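Local coordinates for protein Cwp19 (Clostridioides difficile, PDB 5OQ3) that probably hydrolyses peptidoglycan as a cell-wall protein, with this chain holding its TIM-barrel glycoside hydrolase region, at residues V152-K157 against F193-S198; D228-I233 against V240-S245; G325-K328 against S333-G336. All coordinates share one frame; numbering follows the deposited sequence.

Contact 1: V152-K157 against F193-S198; sequences VKHGNK and FYPGVS
The imidazole of H154 lies with one face against the ring of P195, while a water sits in the imidazole plane at its edge. Over that face P195 CG stands 3.8 Å from the centroid of the H154 ring and 22° off its normal, which meets the definition of a CH-pi contact. The proline is displaced toward the rim: P195 CG is 3.6 Å from H154 CG, and P195 CB is 3.7 Å from H154 ND1. The two side chains run past each other in opposite directions.

At the edge, water 1 is hydrogen-bonded to H154 NE2 at 3.0 Å and accepts the N-H of S198, with S198 N 3.2 Å from the water. This single water therefore joins the imidazole to the backbone of the second segment. The carbonyl oxygen S198 O is 3.1 Å from H154 NE2, but the angle is too poor for a hydrogen bond, and it approaches the ring obliquely. G196 CA likewise approaches H154 NE2 obliquely, at 4.1 Å.

H154 projects its ring across the gap because CG is anti to the backbone N (chi1 -180°). Its backbone is fixed as well: H154 N donates to K157 O, and K157 N donates to H154 O, closing a type II' turn in which G155 takes a positive phi. Y159 of strand 157-160 touches both H154 and P195.

The arrangement is a two-residue beta hairpin, strands 151-154 and 157-160, in the insertion after barrel strand 118-123, whose turn meets the loop leaving strand 186-189. Such loops at the C-terminal ends of the strands form the catalytic face of a TIM barrel.

Contact 2: D228-I233 against V240-S245; sequences DVKASI and VVFGVS
F242 meets V229, K230 and I233 where helix 214-236 packs antiparallel on strand 241-244, the alpha-to-beta half of the beta-alpha-beta crossover from strand 186-189 to strand 241-244 in the TIM barrel. The short axes pass 8.8 Å apart, their directions 162° from each other.

V229 points its CG1 at the phenyl ring because that methyl is anti to the backbone N (chi1 169°). It reaches one face, offset toward the rim, with V229 CG1 3.9 Å from the centroid of the F242 ring: a CH-pi contact. The F242 side chain leaves the strand toward the helix, and F189 of strand 186-189 also meets its ring edge to face.

The aliphatic chain of K230 from CB to CD lies along F242 CD2, closest at K230 CB, 3.7 Å from F242 CD2; bends at chi3 and chi4 then lead the amine away. One helical turn after V229, I233 divides its branches. I233 CD1 lies 3.9 Å from F242 CB, the two side chains crossing at about a right angle. The other branch turns to the start of the second segment, where I233 CG2 touches V240 CG1 at 3.7 Å.

Contact 3: G325-K328 against S333-G336; sequences GIYK and SYGG
Y334 meets Y327 and K328 with one face of its ring, and S333 backs the other: S333 OG lies 3.6 Å above the plane of the Y334 ring, over its centre.

At Y334 itself the torsion chi1 of -54°, CG anti to the carbonyl carbon, brings the phenol against the first segment. Y327 turns an edge to it in a T-shaped stack, the planes at 82° and the centroids of the Y327 and Y334 rings 5.2 Å apart. The stack is shifted toward the hydroxyl end of Y334, since Y327 CD2 lies 3.6 Å from Y334 CZ. On the same face K328 adds a CH-pi contact, K328 CG being 4.2 Å from the centroid of the Y334 ring. That methylene also lies over a face of Y327, so it fills the corner between the two perpendicular rings.

The backbone carbonyl of Y334 accepts from water 2, which in turn accepts from K328 NZ at 3.0 Å. The extended lysine chain also delivers its amine to Y292 O and Q337 OE1. Beyond Y334, G335 and G336 both take positive phi, and Q337, which binds the K328 amine, follows in sequence.

The first segment is a type I turn, G325 to K328, following barrel strand 319-324. Its Y327 bonds through the backbone to F362, just after strand 356-361, stacks edge-to-face with Y292, and touches D366 of helix 364-369; the loop then continues to helix 343-350.

How the contacts relate
The three contacts follow one another along the chain and belong to one TIM-barrel domain built on an eight-stranded parallel sheet. Contact 1 joins the excursion after strand 118-123 to the loop after strand 186-189; contact 2 pairs helix 214-236 with the next barrel strand, 241-244; contact 3 lies within the loop after strand 319-324. Contacts 1 and 2 have centres 24 Å apart yet touch, F193 CZ packing 3.8 Å from V244 CG1. Contact 3 touches neither: its nearest atoms are about 16 Å from contact 1 and about 10 Å from contact 2. Thus contact 2 joins barrel wall to outer helix, whereas contacts 1 and 3 lie in separate loops that follow barrel strands.

Contact 1: V152-K157 against F193-S198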
ATOM      1  N   VAL A 152      13.441  13.149  -9.005  1.00  9.73           N
ATOM      2  CA  VAL A 152      14.018  12.439 -10.138  1.00 11.22           C
ATOM      3  C   VAL A 152      12.915  12.164 -11.156  1.00 12.58           C
ATOM      4  O   VAL A 152      11.853  11.654 -10.787  1.00 13.50           O
ATOM      5  CB  VAL A 152      14.670  11.099  -9.697  1.00 10.93           C
ATOM      6  CG1 VAL A 152      15.136  10.278 -10.865  1.00 10.76           C
ATOM      7  CG2 VAL A 152      15.824  11.303  -8.742  1.00 12.02           C
ATOM      8  N   LYS A 153      13.203  12.425 -12.426  1.00 12.95           N
ATOM      9  CA  LYS A 153      12.299  12.095 -13.505  1.00 16.10           C
ATOM     10  C   LYS A 153      12.624  10.707 -14.022  1.00 13.23           C
ATOM     11  O   LYS A 153      13.790  10.386 -14.306  1.00 15.23           O
ATOM     12  CB  LYS A 153      12.431  13.119 -14.653  1.00 16.90           C
ATOM     13  CG  LYS A 153      11.301  13.038 -15.651  1.00 20.58           C
ATOM     14  CD  LYS A 153      11.437  14.062 -16.746  1.00 22.69           C
ATOM     15  CE  LYS A 153      10.213  13.992 -17.635  1.00 27.10           C
ATOM     16  NZ  LYS A 153      10.155  15.065 -18.647  1.00 34.08           N
ATOM     17  N   HIS A 154      11.580   9.875 -14.159  1.00 13.77           N
ATOM     18  CA  HIS A 154      11.717   8.520 -14.709  1.00 15.55           C
ATOM     19  C   HIS A 154      10.610   8.351 -15.703  1.00 16.81           C
ATOM     20  O   HIS A 154       9.443   8.428 -15.313  1.00 17.90           O
ATOM     21  CB  HIS A 154      11.635   7.470 -13.588  1.00 14.90           C
ATOM     22  CG  HIS A 154      11.771   6.060 -14.087  1.00 14.92           C
ATOM     23  ND1 HIS A 154      10.685   5.286 -14.483  1.00 18.81           N
ATOM     24  CD2 HIS A 154      12.872   5.300 -14.296  1.00 16.22           C
ATOM     25  CE1 HIS A 154      11.120   4.113 -14.909  1.00 18.86           C
ATOM     26  NE2 HIS A 154      12.438   4.084 -14.787  1.00 19.83           N
ATOM     27  N   GLY A 155      10.949   8.149 -16.983  1.00 17.25           N
ATOM     28  CA  GLY A 155       9.972   8.169 -18.049  1.00 20.65           C
ATOM     29  C   GLY A 155       9.245   9.505 -18.059  1.00 20.57           C
ATOM     30  O   GLY A 155       9.867  10.571 -18.066  1.00 24.77           O
ATOM     31  N   ASN A 156       7.930   9.447 -18.009  1.00 22.06           N
ATOM     32  CA  ASN A 156       7.106  10.658 -18.010  1.00 21.55           C
ATOM     33  C   ASN A 156       6.550  11.022 -16.638  1.00 20.12           C
ATOM     34  O   ASN A 156       5.579  11.736 -16.530  1.00 22.84           O
ATOM     35  CB  ASN A 156       6.003  10.559 -19.066  1.00 23.48           C
ATOM     36  CG  ASN A 156       5.110   9.342 -18.891  1.00 27.17           C
ATOM     37  OD1 ASN A 156       5.010   8.764 -17.803  1.00 32.54           O
ATOM     38  ND2 ASN A 156       4.435   8.955 -19.980  1.00 35.46           N
ATOM     39  N   LYS A 157       7.198  10.554 -15.589  1.00 15.87           N
ATOM     40  CA  LYS A 157       6.755  10.798 -14.231  1.00 15.30           C
ATOM     41  C   LYS A 157       7.926  11.221 -13.352  1.00 14.40           C
ATOM     42  O   LYS A 157       9.096  10.957 -13.659  1.00 17.80           O
ATOM     43  CB  LYS A 157       6.133   9.509 -13.649  1.00 15.96           C
ATOM     44  CG  LYS A 157       4.819   9.142 -14.288  1.00 17.99           C
ATOM     45  CD  LYS A 157       4.310   7.752 -13.902  1.00 19.63           C
ATOM     46  CE  LYS A 157       3.902   7.715 -12.438  1.00 25.29           C
ATOM     47  NZ  LYS A 157       3.396   6.390 -11.983  1.00 31.58           N
ATOM     48  N   PHE A 193       7.958   1.398  -5.013  1.00  9.57           N
ATOM     49  CA  PHE A 193       9.208   1.810  -4.476  1.00  9.34           C
ATOM     50  C   PHE A 193       9.995   2.494  -5.597  1.00  9.47           C
ATOM     51  O   PHE A 193       9.510   3.486  -6.128  1.00 11.46           O
ATOM     52  CB  PHE A 193       9.910   0.616  -3.781  1.00 11.55           C
ATOM     53  CG  PHE A 193       9.146   0.118  -2.617  1.00 12.64           C
ATOM     54  CD1 PHE A 193       9.238   0.776  -1.418  1.00 13.41           C
ATOM     55  CD2 PHE A 193       8.213  -0.907  -2.771  1.00 13.18           C
ATOM     56  CE1 PHE A 193       8.516   0.373  -0.350  1.00 16.47           C
ATOM     57  CE2 PHE A 193       7.480  -1.307  -1.699  1.00 14.99           C
ATOM     58  CZ  PHE A 193       7.625  -0.672  -0.485  1.00 12.98           C
ATOM     59  N   TYR A 194      11.114   1.952  -6.052  1.00 10.70           N
ATOM     60  CA  TYR A 194      11.754   2.510  -7.232  1.00  9.74           C
ATOM     61  C   TYR A 194      10.882   2.133  -8.419  1.00 10.23           C
ATOM     62  O   TYR A 194      10.305   1.044  -8.432  1.00 11.73           O
ATOM     63  CB  TYR A 194      13.166   1.933  -7.428  1.00  9.07           C
ATOM     64  CG  TYR A 194      14.233   2.547  -6.581  1.00  8.30           C
ATOM     65  CD1 TYR A 194      14.471   2.096  -5.296  1.00  7.83           C
ATOM     66  CD2 TYR A 194      15.057   3.562  -7.090  1.00  8.50           C
ATOM     67  CE1 TYR A 194      15.492   2.651  -4.508  1.00  8.12           C
ATOM     68  CE2 TYR A 194      16.081   4.116  -6.325  1.00  8.00           C
ATOM     69  CZ  TYR A 194      16.259   3.681  -5.026  1.00  8.18           C
ATOM     70  OH  TYR A 194      17.252   4.251  -4.281  1.00  8.11           O
ATOM     71  N   PRO A 195      10.770   3.035  -9.431  1.00 11.07           N
ATOM     72  CA  PRO A 195       9.866   2.738 -10.532  1.00 14.08           C
ATOM     73  C   PRO A 195      10.451   1.871 -11.590  1.00 17.33           C
ATOM     74  O   PRO A 195       9.763   1.514 -12.509  1.00 28.43           O
ATOM     75  CB  PRO A 195       9.600   4.116 -11.123  1.00 14.26           C
ATOM     76  CG  PRO A 195      10.851   4.910 -10.807  1.00 11.58           C
ATOM     77  CD  PRO A 195      11.237   4.451  -9.447  1.00 10.67           C
ATOM     78  N   GLY A 196      11.721   1.552 -11.547  1.00 18.30           N
ATOM     79  CA  GLY A 196      12.199   0.618 -12.540  1.00 22.96           C
ATOM     80  C   GLY A 196      13.615   0.350 -12.309  1.00 25.20           C
ATOM     81  O   GLY A 196      14.243   0.946 -11.409  1.00 32.45           O
ATOM     82  N   VAL A 197      14.103  -0.585 -13.098  1.00 24.86           N
ATOM     83  CA  VAL A 197      15.440  -1.093 -12.945  1.00 30.57           C
ATOM     84  C   VAL A 197      16.381   0.086 -12.957  1.00 27.48           C
ATOM     85  O   VAL A 197      17.254   0.132 -12.109  1.00 30.52           O
ATOM     86  CB  VAL A 197      15.836  -2.184 -13.972  1.00 32.74           C
ATOM     87  CG1 VAL A 197      14.935  -3.416 -13.835  1.00 36.03           C
ATOM     88  CG2 VAL A 197      15.830  -1.661 -15.405  1.00 39.74           C
ATOM     89  N   SER A 198      16.182   1.008 -13.916  1.00 27.95           N
ATOM     90  CA  SER A 198      16.965   2.187 -14.025  1.00 26.45           C
ATOM     91  C   SER A 198      16.271   3.388 -13.354  1.00 21.63           C
ATOM     92  O   SER A 198      15.059   3.464 -13.185  1.00 25.06           O
ATOM     93  CB  SER A 198      17.293   2.511 -15.472  1.00 30.68           C
ATOM     94  OG  SER A 198      16.265   3.174 -16.176  1.00 42.26           O
TER
HETATM   95  O   HOH W   1      13.654   1.530 -15.806  1.00 25.37           O

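Contact 2: D228-I233 against V240-S245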
ATOM      1  N   ASP A 228      13.157   3.395   9.528  1.00  5.71           N
ATOM      2  CA  ASP A 228      13.053   4.704  10.179  1.00  6.05           C
ATOM      3  C   ASP A 228      11.599   5.114  10.401  1.00  6.01           C
ATOM      4  O   ASP A 228      11.268   5.718  11.394  1.00  7.13           O
ATOM      5  CB  ASP A 228      13.764   5.773   9.334  1.00  7.09           C
ATOM      6  CG  ASP A 228      15.314   5.684   9.403  1.00  8.26           C
ATOM      7  OD1 ASP A 228      15.854   4.839  10.170  1.00  9.22           O
ATOM      8  OD2 ASP A 228      15.911   6.521   8.693  1.00 10.22           O
ATOM      9  N   VAL A 229      10.691   4.731   9.513  1.00  5.58           N
ATOM     10  CA  VAL A 229       9.264   4.970   9.689  1.00  5.82           C
ATOM     11  C   VAL A 229       8.769   4.139  10.878  1.00  5.87           C
ATOM     12  O   VAL A 229       8.083   4.666  11.768  1.00  6.30           O
ATOM     13  CB  VAL A 229       8.481   4.616   8.389  1.00  7.11           C
ATOM     14  CG1 VAL A 229       6.958   4.600   8.657  1.00  8.25           C
ATOM     15  CG2 VAL A 229       8.786   5.650   7.304  1.00  7.20           C
ATOM     16  N   LYS A 230       9.128   2.868  10.939  1.00  5.85           N
ATOM     17  CA  LYS A 230       8.728   2.049  12.070  1.00  6.47           C
ATOM     18  C   LYS A 230       9.201   2.650  13.387  1.00  6.31           C
ATOM     19  O   LYS A 230       8.434   2.753  14.350  1.00  6.94           O
ATOM     20  CB  LYS A 230       9.165   0.585  11.906  1.00  8.29           C
ATOM     21  CG  LYS A 230       8.441  -0.251  12.925  1.00 11.15           C
ATOM     22  CD  LYS A 230       8.421  -1.625  12.586  1.00 16.52           C
ATOM     23  CE  LYS A 230       9.668  -2.174  13.012  1.00 12.50           C
ATOM     24  NZ  LYS A 230       9.602  -2.404  14.472  1.00 21.72           N
ATOM     25  N   ALA A 231      10.476   3.045  13.416  1.00  6.66           N
ATOM     26  CA  ALA A 231      11.017   3.606  14.658  1.00  7.10           C
ATOM     27  C   ALA A 231      10.297   4.881  15.075  1.00  6.92           C
ATOM     28  O   ALA A 231      10.059   5.115  16.258  1.00  8.62           O
ATOM     29  CB  ALA A 231      12.508   3.850  14.520  1.00  8.59           C
ATOM     30  N   SER A 232       9.977   5.728  14.105  1.00  6.69           N
ATOM     31  CA  SER A 232       9.279   6.969  14.381  1.00  7.16           C
ATOM     32  C   SER A 232       7.911   6.677  15.002  1.00  6.59           C
ATOM     33  O   SER A 232       7.537   7.196  16.036  1.00  9.17           O
ATOM     34  CB  SER A 232       9.127   7.785  13.089  1.00  8.75           C
ATOM     35  OG  SER A 232       8.252   8.877  13.296  1.00 10.10           O
ATOM     36  N   ILE A 233       7.167   5.799  14.346  1.00  6.99           N
ATOM     37  CA  ILE A 233       5.846   5.399  14.829  1.00  7.02           C
ATOM     38  C   ILE A 233       5.940   4.907  16.266  1.00  7.82           C
ATOM     39  O   ILE A 233       5.202   5.411  17.154  1.00  9.52           O
ATOM     40  CB  ILE A 233       5.182   4.338  13.935  1.00  8.21           C
ATOM     41  CG1 ILE A 233       4.943   4.891  12.567  1.00  7.98           C
ATOM     42  CG2 ILE A 233       3.897   3.823  14.586  1.00  8.97           C
ATOM     43  CD1 ILE A 233       4.630   3.806  11.543  1.00  7.89           C
ATOM     44  N   VAL A 240       0.651   1.328  17.613  1.00  7.38           N
ATOM     45  CA  VAL A 240       0.278   1.490  16.201  1.00  7.46           C
ATOM     46  C   VAL A 240       1.177   0.619  15.376  1.00  7.68           C
ATOM     47  O   VAL A 240       2.397   0.628  15.533  1.00  9.77           O
ATOM     48  CB  VAL A 240       0.428   2.968  15.778  1.00  7.22           C
ATOM     49  CG1 VAL A 240       0.306   3.117  14.275  1.00  7.30           C
ATOM     50  CG2 VAL A 240      -0.661   3.783  16.467  1.00  7.79           C
ATOM     51  N   VAL A 241       0.551  -0.164  14.497  1.00  6.54           N
ATOM     52  CA  VAL A 241       1.294  -1.143  13.649  1.00  6.91           C
ATOM     53  C   VAL A 241       1.759  -0.501  12.336  1.00  5.87           C
ATOM     54  O   VAL A 241       1.139   0.434  11.837  1.00  8.47           O
ATOM     55  CB  VAL A 241       0.475  -2.411  13.398  1.00  9.12           C
ATOM     56  CG1 VAL A 241       0.144  -3.063  14.722  1.00 10.04           C
ATOM     57  CG2 VAL A 241      -0.820  -2.171  12.608  1.00  8.93           C
ATOM     58  N   PHE A 242       2.812  -1.057  11.786  1.00  6.02           N
ATOM     59  CA  PHE A 242       3.349  -0.630  10.498  1.00  6.32           C
ATOM     60  C   PHE A 242       3.451  -1.843   9.582  1.00  6.27           C
ATOM     61  O   PHE A 242       4.069  -2.871   9.935  1.00  7.34           O
ATOM     62  CB  PHE A 242       4.740  -0.022  10.711  1.00  6.99           C
ATOM     63  CG  PHE A 242       5.413   0.412   9.455  1.00  6.50           C
ATOM     64  CD1 PHE A 242       4.780   1.229   8.536  1.00  7.75           C
ATOM     65  CD2 PHE A 242       6.699   0.002   9.160  1.00  7.98           C
ATOM     66  CE1 PHE A 242       5.405   1.604   7.355  1.00  8.66           C
ATOM     67  CE2 PHE A 242       7.329   0.408   8.014  1.00  9.99           C
ATOM     68  CZ  PHE A 242       6.694   1.193   7.100  1.00  9.21           C
ATOM     69  N   GLY A 243       2.877  -1.715   8.403  1.00  5.89           N
ATOM     70  CA  GLY A 243       2.949  -2.801   7.441  1.00  7.16           C
ATOM     71  C   GLY A 243       3.107  -2.325   6.021  1.00  6.38           C
ATOM     72  O   GLY A 243       2.834  -1.173   5.684  1.00  6.80           O
ATOM     73  N   VAL A 244       3.531  -3.289   5.182  1.00  5.58           N
ATOM     74  CA  VAL A 244       3.764  -3.013   3.782  1.00  6.18           C
ATOM     75  C   VAL A 244       3.165  -4.136   2.973  1.00  6.27           C
ATOM     76  O   VAL A 244       3.254  -5.313   3.327  1.00  7.30           O
ATOM     77  CB  VAL A 244       5.314  -2.909   3.498  1.00  6.42           C
ATOM     78  CG1 VAL A 244       5.600  -2.649   2.038  1.00  8.36           C
ATOM     79  CG2 VAL A 244       5.944  -1.864   4.384  1.00  8.01           C
ATOM     80  N   SER A 245       2.608  -3.727   1.829  1.00  6.01           N
ATOM     81  CA  SER A 245       2.062  -4.642   0.856  1.00  6.46           C
ATOM     82  C   SER A 245       2.880  -4.603  -0.438  1.00  6.90           C
ATOM     83  O   SER A 245       2.630  -3.756  -1.307  1.00  7.74           O
ATOM     84  CB  SER A 245       0.602  -4.305   0.555  1.00  6.22           C
ATOM     85  OG  SER A 245       0.002  -5.162  -0.375  1.00  7.11           O
TER

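Contact 3: G325-K328 against S333-G336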
ATOM      1  N   GLY A 325      -6.963 -10.562  -4.865  1.00  9.08           N
ATOM      2  CA  GLY A 325      -7.285  -9.809  -6.065  1.00 10.30           C
ATOM      3  C   GLY A 325      -8.684  -9.900  -6.606  1.00  9.62           C
ATOM      4  O   GLY A 325      -8.902 -10.267  -7.779  1.00 12.60           O
ATOM      5  N   ILE A 326      -9.650  -9.537  -5.765  1.00 11.33           N
ATOM      6  CA  ILE A 326     -11.053  -9.687  -6.092  1.00 11.93           C
ATOM      7  C   ILE A 326     -11.501  -8.778  -7.238  1.00 12.39           C
ATOM      8  O   ILE A 326     -12.556  -9.017  -7.806  1.00 14.08           O
ATOM      9  CB  ILE A 326     -11.991  -9.612  -4.884  1.00 10.82           C
ATOM     10  CG1 ILE A 326     -11.858  -8.319  -4.108  1.00 11.41           C
ATOM     11  CG2 ILE A 326     -11.813 -10.850  -3.992  1.00 12.59           C
ATOM     12  CD1 ILE A 326     -13.011  -8.001  -3.189  1.00 13.31           C
ATOM     13  N   TYR A 327     -10.701  -7.763  -7.579  1.00 13.01           N
ATOM     14  CA  TYR A 327     -10.960  -6.973  -8.778  1.00 12.96           C
ATOM     15  C   TYR A 327     -10.933  -7.804 -10.067  1.00 13.84           C
ATOM     16  O   TYR A 327     -11.513  -7.409 -11.079  1.00 16.80           O
ATOM     17  CB  TYR A 327      -9.985  -5.775  -8.854  1.00 14.36           C
ATOM     18  CG  TYR A 327      -8.553  -6.164  -9.170  1.00 12.79           C
ATOM     19  CD1 TYR A 327      -7.670  -6.558  -8.168  1.00 13.13           C
ATOM     20  CD2 TYR A 327      -8.066  -6.074 -10.462  1.00 15.67           C
ATOM     21  CE1 TYR A 327      -6.350  -6.884  -8.465  1.00 13.62           C
ATOM     22  CE2 TYR A 327      -6.758  -6.408 -10.779  1.00 15.96           C
ATOM     23  CZ  TYR A 327      -5.886  -6.787  -9.765  1.00 15.04           C
ATOM     24  OH  TYR A 327      -4.565  -7.094 -10.035  1.00 16.91           O
ATOM     25  N   LYS A 328     -10.209  -8.924 -10.065  1.00 13.78           N
ATOM     26  CA  LYS A 328     -10.176  -9.814 -11.237  1.00 15.83           C
ATOM     27  C   LYS A 328     -11.394 -10.706 -11.227  1.00 15.50           C
ATOM     28  O   LYS A 328     -11.520 -11.606 -10.395  1.00 17.50           O
ATOM     29  CB  LYS A 328      -8.893 -10.622 -11.269  1.00 17.05           C
ATOM     30  CG  LYS A 328      -7.616  -9.820 -11.415  1.00 19.61           C
ATOM     31  CD  LYS A 328      -6.431 -10.704 -11.782  1.00 18.59           C
ATOM     32  CE  LYS A 328      -5.164  -9.899 -11.958  1.00 19.09           C
ATOM     33  NZ  LYS A 328      -4.013 -10.764 -12.258  1.00 19.09           N
ATOM     34  N   SER A 333      -9.335  -7.967 -20.108  1.00 33.66           N
ATOM     35  CA  SER A 333      -8.228  -7.126 -19.644  1.00 39.44           C
ATOM     36  C   SER A 333      -7.263  -7.853 -18.685  1.00 39.74           C
ATOM     37  O   SER A 333      -6.079  -7.502 -18.621  1.00 41.24           O
ATOM     38  CB  SER A 333      -8.774  -5.857 -18.980  1.00 40.24           C
ATOM     39  OG  SER A 333      -9.543  -6.166 -17.827  1.00 42.40           O
ATOM     40  N   TYR A 334      -7.765  -8.857 -17.952  1.00 36.30           N
ATOM     41  CA  TYR A 334      -6.932  -9.706 -17.087  1.00 33.47           C
ATOM     42  C   TYR A 334      -6.728 -11.119 -17.623  1.00 33.21           C
ATOM     43  O   TYR A 334      -6.468 -12.035 -16.855  1.00 33.79           O
ATOM     44  CB  TYR A 334      -7.551  -9.762 -15.685  1.00 32.17           C
ATOM     45  CG  TYR A 334      -7.779  -8.395 -15.110  1.00 31.75           C
ATOM     46  CD1 TYR A 334      -6.724  -7.485 -15.013  1.00 30.99           C
ATOM     47  CD2 TYR A 334      -9.042  -7.992 -14.683  1.00 27.13           C
ATOM     48  CE1 TYR A 334      -6.911  -6.218 -14.497  1.00 33.35           C
ATOM     49  CE2 TYR A 334      -9.238  -6.726 -14.147  1.00 30.64           C
ATOM     50  CZ  TYR A 334      -8.165  -5.836 -14.077  1.00 28.26           C
ATOM     51  OH  TYR A 334      -8.308  -4.563 -13.562  1.00 38.13           O
ATOM     52  N   GLY A 335      -6.813 -11.285 -18.946  1.00 32.97           N
ATOM     53  CA  GLY A 335      -6.701 -12.599 -19.589  1.00 31.53           C
ATOM     54  C   GLY A 335      -7.738 -13.618 -19.147  1.00 29.47           C
ATOM     55  O   GLY A 335      -7.469 -14.819 -19.155  1.00 37.58           O
ATOM     56  N   GLY A 336      -8.918 -13.147 -18.741  1.00 30.04           N
ATOM     57  CA  GLY A 336      -9.957 -14.023 -18.222  1.00 28.73           C
ATOM     58  C   GLY A 336      -9.775 -14.560 -16.804  1.00 28.81           C
ATOM     59  O   GLY A 336     -10.616 -15.343 -16.339  1.00 29.97           O
TER
HETATM   60  O   HOH W   2      -4.302 -10.517 -15.232  1.00 35.40           O